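Local coordinates for protein cytokinin riboside 5'-monophosphate phosphoribohydrolase (Corynebacterium glutamicum, PDB 5WQ3) that belongs to the SLOG clan of Rossmann-like proteins, in which helices pack on both faces of a parallel sheet, at residues F194-I199 / D227-T232. Residues are numbered along the deposited sequence; the frame is centred on the assembly and turned at random.
Sequences FPIVLI and DRMLVT. With PGE (triethylene glycol), chain M.
Leu198 is gripped at both backbone polar atoms by strand 230-232: its N donates to Leu230 O at 2.7 Å, almost straight (169° at the hydrogen), and its O accepts from Thr232 N at 3.0 Å. Leu230 N adds a third parallel-strand bond, to Ile196 O at 3.1 Å. The same carbonyls also take CA-H...O contacts, Val197 CA lying 3.3 Å from Leu230 O. On one face Met229, its chain bent at the last torsion (chi3 -93°), lays its sulfur against the isobutyl group of Leu198, SD to CD1 3.8 Å, while its CG meets Ile196 CG2 at 3.9 Å. The same Leu198 CD1 reaches Val231 CG2. On the other face Val197 and Leu230 run side by side, CG1 to CD2 4.1 Å. Triethylene glycol, probably from the crystallisation liquor, makes a weak hydrogen bond to Val231 O at the outer edge of the pair. Thr232 OG1 bonds to Asp234 N and Gln237. Helices 201-216 and 223-227 join the strands in a beta-alpha-beta connection of the Rossmann-like sheet, 230-232 outermost within the chain and 196-199 between it and 166-168. Helices 173-188 and 201-216 cover the Leu198 face, and helix 235-246 packs on Leu230 through Phe241.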
loop_
_atom_site.group_PDB
_atom_site.type_symbol
_atom_site.label_atom_id
_atom_site.label_comp_id
_atom_site.label_asym_id
_atom_site.label_seq_id
_atom_site.Cartn_x
_atom_site.Cartn_y
_atom_site.Cartn_z
ATOM N N PHE C 194 73.880 1.153 24.001
ATOM C CA PHE C 194 72.538 1.277 23.422
ATOM C C PHE C 194 71.879 2.403 24.186
ATOM O O PHE C 194 71.235 2.145 25.152
ATOM C CB PHE C 194 71.770 -0.023 23.577
ATOM C CG PHE C 194 70.597 -0.170 22.651
ATOM C CD1 PHE C 194 69.444 0.585 22.831
ATOM C CD2 PHE C 194 70.636 -1.085 21.601
ATOM C CE1 PHE C 194 68.374 0.492 21.959
ATOM C CE2 PHE C 194 69.552 -1.208 20.726
ATOM C CZ PHE C 194 68.404 -0.416 20.909
ATOM N N PRO C 195 72.089 3.642 23.771
ATOM C CA PRO C 195 71.555 4.784 24.545
ATOM C C PRO C 195 70.026 4.902 24.473
ATOM O O PRO C 195 69.372 4.484 23.506
ATOM C CB PRO C 195 72.269 5.989 23.923
ATOM C CG PRO C 195 72.652 5.531 22.567
ATOM C CD PRO C 195 73.002 4.090 22.735
ATOM N N ILE C 196 69.446 5.493 25.518
ATOM C CA ILE C 196 68.040 5.498 25.672
ATOM C C ILE C 196 67.733 6.915 26.052
ATOM O O ILE C 196 68.307 7.432 27.040
ATOM C CB ILE C 196 67.567 4.552 26.796
ATOM C CG1 ILE C 196 67.934 3.080 26.486
ATOM C CG2 ILE C 196 66.056 4.753 26.999
ATOM C CD1 ILE C 196 67.731 2.171 27.665
ATOM N N VAL C 197 66.875 7.543 25.273
ATOM C CA VAL C 197 66.561 8.956 25.533
ATOM C C VAL C 197 65.077 9.167 25.647
ATOM O O VAL C 197 64.308 8.579 24.844
ATOM C CB VAL C 197 67.044 9.872 24.400
ATOM C CG1 VAL C 197 66.793 11.341 24.781
ATOM C CG2 VAL C 197 68.505 9.629 24.126
ATOM N N LEU C 198 64.655 9.957 26.669
ATOM C CA LEU C 198 63.237 10.322 26.788
ATOM C C LEU C 198 63.113 11.817 26.473
ATOM O O LEU C 198 63.839 12.606 27.044
ATOM C CB LEU C 198 62.622 9.978 28.206
ATOM C CG LEU C 198 62.954 8.586 28.873
ATOM C CD1 LEU C 198 62.310 8.433 30.218
ATOM C CD2 LEU C 198 62.543 7.389 28.031
ATOM N N ILE C 199 62.181 12.186 25.613
ATOM C CA ILE C 199 61.927 13.562 25.235
ATOM C C ILE C 199 60.662 14.086 25.874
ATOM O O ILE C 199 59.635 13.546 25.665
ATOM C CB ILE C 199 61.751 13.699 23.730
ATOM C CG1 ILE C 199 62.919 13.081 22.981
ATOM C CG2 ILE C 199 61.471 15.130 23.345
ATOM C CD1 ILE C 199 64.200 13.833 22.996
ATOM N N ASP C 227 70.031 6.189 35.856
ATOM C CA ASP C 227 70.878 7.363 35.529
ATOM C C ASP C 227 71.380 7.397 34.113
ATOM O O ASP C 227 71.689 8.453 33.632
ATOM C CB ASP C 227 72.132 7.406 36.422
ATOM C CG ASP C 227 71.852 7.969 37.797
ATOM O OD1 ASP C 227 70.682 8.299 38.079
ATOM O OD2 ASP C 227 72.803 8.074 38.594
ATOM N N ARG C 228 71.463 6.244 33.454
ATOM C CA ARG C 228 71.992 6.159 32.090
ATOM C C ARG C 228 71.060 6.635 30.975
ATOM O O ARG C 228 71.524 6.843 29.842
ATOM C CB ARG C 228 72.368 4.721 31.790
ATOM C CG ARG C 228 71.179 3.780 31.573
ATOM C CD ARG C 228 71.597 2.310 31.688
ATOM N NE ARG C 228 72.851 2.136 30.958
ATOM C CZ ARG C 228 73.887 1.372 31.313
ATOM N NH1 ARG C 228 73.876 0.640 32.410
ATOM N NH2 ARG C 228 74.969 1.347 30.541
ATOM N N MET C 229 69.761 6.815 31.269
ATOM C CA MET C 229 68.869 7.430 30.300
ATOM C C MET C 229 69.048 8.934 30.330
ATOM O O MET C 229 69.099 9.532 31.370
ATOM C CB MET C 229 67.407 7.241 30.657
ATOM C CG MET C 229 66.917 5.845 30.660
ATOM S SD MET C 229 65.114 5.859 30.690
ATOM C CE MET C 229 64.898 5.748 32.464
ATOM N N LEU C 230 68.950 9.571 29.204
ATOM C CA LEU C 230 68.851 11.007 29.187
ATOM C C LEU C 230 67.397 11.366 29.082
ATOM O O LEU C 230 66.670 10.776 28.291
ATOM C CB LEU C 230 69.573 11.553 27.980
ATOM C CG LEU C 230 69.372 13.010 27.687
ATOM C CD1 LEU C 230 69.851 13.911 28.830
ATOM C CD2 LEU C 230 70.067 13.317 26.385
ATOM N N VAL C 231 66.962 12.315 29.904
ATOM C CA VAL C 231 65.660 12.958 29.762
ATOM C C VAL C 231 65.830 14.446 29.409
ATOM O O VAL C 231 66.427 15.155 30.194
ATOM C CB VAL C 231 64.832 12.872 31.100
ATOM C CG1 VAL C 231 63.428 13.390 30.896
ATOM C CG2 VAL C 231 64.803 11.467 31.696
ATOM N N THR C 232 65.309 14.929 28.287
ATOM C CA THR C 232 65.588 16.284 27.871
ATOM C C THR C 232 64.520 16.786 26.954
ATOM O O THR C 232 63.760 16.001 26.391
ATOM C CB THR C 232 66.948 16.372 27.142
ATOM O OG1 THR C 232 67.192 17.730 26.791
ATOM C CG2 THR C 232 66.913 15.473 25.794
HETATM O O4 PGE M . 66.682 17.720 31.492
HETATM C C6 PGE M . 67.804 17.767 30.617
HETATM C C5 PGE M . 68.997 17.226 31.388
HETATM O O3 PGE M . 70.175 17.397 30.604
#